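Local coordinates for protein diphosphomevalonate decarboxylase, putative (Trypanosoma brucei, PDB 2HKE) that probably catalyses the ATP-dependent decarboxylation of (R)-5-diphosphomevalonate to isopentenyl diphosphate, a precursor of isoprenoids and sterols, at residues W180-K191 against A296-L307. The protein carries 1 engineered substitution. Residues are numbered along the deposited sequence; the frame is centred on the assembly and turned at random.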
# COMPACT_ATOMS: atom_id res chain seq x y z
N TRP A 180 -1.96 14.31 -11.86
CA TRP A 180 -1.31 13.53 -12.93
C TRP A 180 -2.21 12.40 -13.33
O TRP A 180 -1.93 11.23 -13.02
CB TRP A 180 0.04 13.00 -12.41
CG TRP A 180 1.06 12.56 -13.44
CD1 TRP A 180 0.87 12.44 -14.78
CD2 TRP A 180 2.38 12.10 -13.18
NE1 TRP A 180 2.02 12.00 -15.38
CE2 TRP A 180 2.96 11.78 -14.42
CE3 TRP A 180 3.15 11.97 -12.02
CZ2 TRP A 180 4.27 11.34 -14.53
CZ3 TRP A 180 4.44 11.54 -12.11
CH2 TRP A 180 5.00 11.25 -13.35
N PRO A 181 -3.35 12.70 -13.97
CA PRO A 181 -4.34 11.67 -14.27
C PRO A 181 -3.85 10.61 -15.25
O PRO A 181 -4.45 9.55 -15.33
CB PRO A 181 -5.50 12.46 -14.93
CG PRO A 181 -4.98 13.78 -15.28
CD PRO A 181 -3.78 14.05 -14.40
N GLU A 182 -2.79 10.90 -16.00
CA GLU A 182 -2.23 9.93 -16.92
C GLU A 182 -1.59 8.72 -16.25
O GLU A 182 -1.56 7.63 -16.81
CB GLU A 182 -1.23 10.56 -17.83
CG GLU A 182 -1.81 11.61 -18.70
CD GLU A 182 -1.83 13.03 -18.08
OE1 GLU A 182 -1.58 13.28 -16.86
OE2 GLU A 182 -2.11 13.95 -18.89
N ILE A 183 -1.06 8.92 -15.06
CA ILE A 183 -0.30 7.82 -14.41
C ILE A 183 -1.27 6.76 -13.90
O ILE A 183 -2.37 7.03 -13.32
CB ILE A 183 0.79 8.40 -13.43
CG1 ILE A 183 1.89 7.34 -13.13
CG2 ILE A 183 0.12 8.97 -12.26
CD1 ILE A 183 3.12 7.91 -12.53
N GLN A 184 -0.91 5.51 -14.16
CA GLN A 184 -1.76 4.38 -13.82
C GLN A 184 -0.96 3.40 -13.03
O GLN A 184 0.26 3.35 -13.18
CB GLN A 184 -2.23 3.66 -15.08
CG GLN A 184 -3.06 4.49 -16.06
CD GLN A 184 -4.35 5.03 -15.47
OE1 GLN A 184 -5.20 4.28 -15.05
NE2 GLN A 184 -4.53 6.36 -15.52
N VAL A 185 -1.64 2.62 -12.20
CA VAL A 185 -0.98 1.61 -11.37
C VAL A 185 -1.55 0.24 -11.71
O VAL A 185 -2.78 0.09 -11.86
CB VAL A 185 -1.24 1.85 -9.88
CG1 VAL A 185 -0.51 0.78 -9.02
CG2 VAL A 185 -0.81 3.27 -9.49
N MET A 186 -0.69 -0.76 -11.81
CA MET A 186 -1.19 -2.14 -11.91
C MET A 186 -0.54 -2.98 -10.86
O MET A 186 0.46 -2.59 -10.27
CB MET A 186 -0.99 -2.69 -13.30
CG MET A 186 -1.74 -1.96 -14.42
SD MET A 186 -1.54 -2.76 -16.03
CE MET A 186 0.15 -2.36 -16.52
N CYS A 187 -1.15 -4.11 -10.55
CA CYS A 187 -0.51 -5.10 -9.70
C CYS A 187 -0.66 -6.47 -10.40
O CYS A 187 -1.77 -6.95 -10.59
CB CYS A 187 -1.11 -5.12 -8.35
SG CYS A 187 -0.23 -6.24 -7.24
N ALA A 188 0.47 -7.03 -10.80
CA ALA A 188 0.54 -8.40 -11.30
C ALA A 188 0.78 -9.31 -10.09
O ALA A 188 1.89 -9.35 -9.50
CB ALA A 188 1.63 -8.53 -12.36
N VAL A 189 -0.30 -9.94 -9.65
CA VAL A 189 -0.25 -10.84 -8.53
C VAL A 189 0.41 -12.15 -8.88
O VAL A 189 0.01 -12.82 -9.83
CB VAL A 189 -1.66 -11.00 -7.91
CG1 VAL A 189 -1.62 -11.89 -6.71
CG2 VAL A 189 -2.18 -9.60 -7.57
N LEU A 190 1.42 -12.49 -8.09
CA LEU A 190 2.22 -13.69 -8.24
C LEU A 190 2.13 -14.59 -7.01
O LEU A 190 1.83 -14.12 -5.90
CB LEU A 190 3.67 -13.32 -8.55
CG LEU A 190 3.90 -12.46 -9.80
CD1 LEU A 190 5.29 -11.80 -9.83
CD2 LEU A 190 3.61 -13.30 -11.05
N LYS A 191 2.42 -15.88 -7.18
CA LYS A 191 2.40 -16.78 -6.04
C LYS A 191 3.53 -16.37 -5.12
O LYS A 191 4.60 -15.99 -5.57
CB LYS A 191 2.46 -18.24 -6.47
CG LYS A 191 1.16 -18.74 -7.06
CD LYS A 191 1.23 -20.21 -7.53
CE LYS A 191 0.20 -20.52 -8.65
NZ LYS A 191 0.49 -21.88 -9.27
N ALA A 296 5.92 -10.95 -3.30
CA ALA A 296 6.29 -11.37 -4.63
C ALA A 296 5.54 -10.57 -5.70
O ALA A 296 5.95 -10.60 -6.84
CB ALA A 296 5.98 -12.87 -4.83
N ASN A 297 4.43 -9.93 -5.35
CA ASN A 297 3.60 -9.25 -6.36
C ASN A 297 4.35 -8.09 -6.96
O ASN A 297 5.08 -7.38 -6.24
CB ASN A 297 2.31 -8.70 -5.76
CG ASN A 297 1.41 -9.75 -5.17
OD1 ASN A 297 1.41 -10.90 -5.57
ND2 ASN A 297 0.58 -9.32 -4.20
N CYS A 298 4.16 -7.88 -8.24
CA CYS A 298 4.80 -6.83 -8.96
C CYS A 298 3.81 -5.69 -9.24
O CYS A 298 2.87 -5.81 -10.08
CB CYS A 298 5.35 -7.36 -10.26
SG CYS A 298 6.36 -6.18 -11.18
N PHE A 299 4.05 -4.58 -8.58
CA PHE A 299 3.29 -3.36 -8.88
C PHE A 299 3.95 -2.75 -10.08
O PHE A 299 5.17 -2.95 -10.30
CB PHE A 299 3.30 -2.45 -7.68
CG PHE A 299 2.29 -2.83 -6.65
CD1 PHE A 299 2.58 -3.80 -5.71
CD2 PHE A 299 1.03 -2.25 -6.67
CE1 PHE A 299 1.59 -4.17 -4.76
CE2 PHE A 299 0.04 -2.57 -5.73
CZ PHE A 299 0.35 -3.53 -4.77
N LEU A 300 3.17 -2.09 -10.92
CA LEU A 300 3.70 -1.49 -12.13
C LEU A 300 3.13 -0.11 -12.23
O LEU A 300 1.96 0.08 -11.89
CB LEU A 300 3.23 -2.28 -13.36
CG LEU A 300 3.76 -3.69 -13.43
CD1 LEU A 300 2.86 -4.52 -14.34
CD2 LEU A 300 5.25 -3.70 -13.91
N PHE A 301 3.94 0.81 -12.69
CA PHE A 301 3.46 2.15 -13.00
C PHE A 301 3.66 2.38 -14.49
O PHE A 301 4.72 2.01 -15.05
CB PHE A 301 4.25 3.19 -12.25
CG PHE A 301 4.25 3.00 -10.77
CD1 PHE A 301 3.07 3.05 -10.04
CD2 PHE A 301 5.43 2.76 -10.10
CE1 PHE A 301 3.07 2.87 -8.66
CE2 PHE A 301 5.42 2.57 -8.70
CZ PHE A 301 4.23 2.64 -7.99
N VAL A 302 2.69 3.02 -15.12
CA VAL A 302 2.73 3.23 -16.55
C VAL A 302 1.79 4.37 -16.87
O VAL A 302 0.82 4.57 -16.15
CB VAL A 302 2.28 1.93 -17.29
CG1 VAL A 302 0.83 1.57 -16.95
CG2 VAL A 302 2.49 2.04 -18.82
N LEU A 303 2.08 5.17 -17.89
CA LEU A 303 1.09 6.17 -18.33
C LEU A 303 -0.03 5.50 -19.09
O LEU A 303 0.20 4.52 -19.79
CB LEU A 303 1.75 7.21 -19.19
CG LEU A 303 2.82 8.05 -18.47
CD1 LEU A 303 3.36 9.23 -19.37
CD2 LEU A 303 2.37 8.58 -17.09
N LYS A 304 -1.24 6.07 -19.00
CA LYS A 304 -2.41 5.53 -19.69
C LYS A 304 -2.20 5.19 -21.17
O LYS A 304 -2.56 4.11 -21.63
CB LYS A 304 -3.57 6.52 -19.53
CG LYS A 304 -4.91 5.89 -19.74
CD LYS A 304 -6.08 6.75 -19.26
CE LYS A 304 -7.34 5.90 -19.51
NZ LYS A 304 -8.74 6.56 -19.46
N GLU A 305 -1.63 6.13 -21.92
CA GLU A 305 -1.30 5.93 -23.35
C GLU A 305 -0.46 4.67 -23.62
O GLU A 305 -0.59 4.01 -24.68
CB GLU A 305 -0.63 7.19 -23.93
CG GLU A 305 0.72 7.50 -23.32
CD GLU A 305 1.14 8.98 -23.49
OE1 GLU A 305 1.24 9.44 -24.68
OE2 GLU A 305 1.33 9.66 -22.44
N ASP A 306 0.39 4.31 -22.66
CA ASP A 306 1.33 3.23 -22.83
C ASP A 306 0.80 1.92 -22.26
O ASP A 306 1.40 0.88 -22.47
CB ASP A 306 2.64 3.57 -22.13
CG ASP A 306 3.45 4.64 -22.87
OD1 ASP A 306 3.32 4.71 -24.12
OD2 ASP A 306 4.22 5.40 -22.23
N LEU A 307 -0.31 1.96 -21.57
CA LEU A 307 -0.73 0.82 -20.78
C LEU A 307 -1.15 -0.36 -21.67
O LEU A 307 -0.80 -1.48 -21.36
CB LEU A 307 -1.82 1.19 -19.78
CG LEU A 307 -2.28 0.08 -18.81
CD1 LEU A 307 -2.71 0.67 -17.44
CD2 LEU A 307 -3.33 -0.87 -19.37
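Gln-184, Met-186 and Ala-188 each exchange two backbone hydrogen bonds with a residue of the antiparallel strand 298-303: Val-302, Leu-300 and Cys-298 respectively. The bond from Met-186 N to Leu-300 O is 2.8 Å long and nearly straight, 169° at the hydrogen. One further bond closes each end. Lys-304 N donates to Glu-182 O at 2.7 Å. At the other end a side chain takes over: Asn-297 OD1 accepts from Leu-190 N at 3.0 Å, while its ND2 holds Ala-110 O, so both ends of the amide are engaged.

On one face of the sheet, Cys-187 SG sits over the Phe-299 ring, 3.7 Å from its centroid, a sulfur-aromatic contact. With SG anti to the backbone N (chi1 -175°), both SG and CB lie over the ring, CB as a CH-pi contact. Val-185 CG2 meets the Phe-301 ring at its edge, 3.9 Å from CD1. Leu-303 CD2 reaches Ile-183 and Trp-180, with Phe-237 of helix 237-256 packing against all three.

On the other face, Met-186 and Leu-307 meet tip to tip, SD to CD1 3.9 Å. A bend at chi3 (-74°) brings Met-186 CE to Leu-300 CD1 and Val-302 CG1.

Strand 183-189 is the middle strand of the five-stranded sheet in the GHMP-type C-terminal domain, and 298-303 its neighbour. Seven backbone bonds and the Asn-297 bond set their register, satisfying peptide groups among mostly buried, apolar side chains.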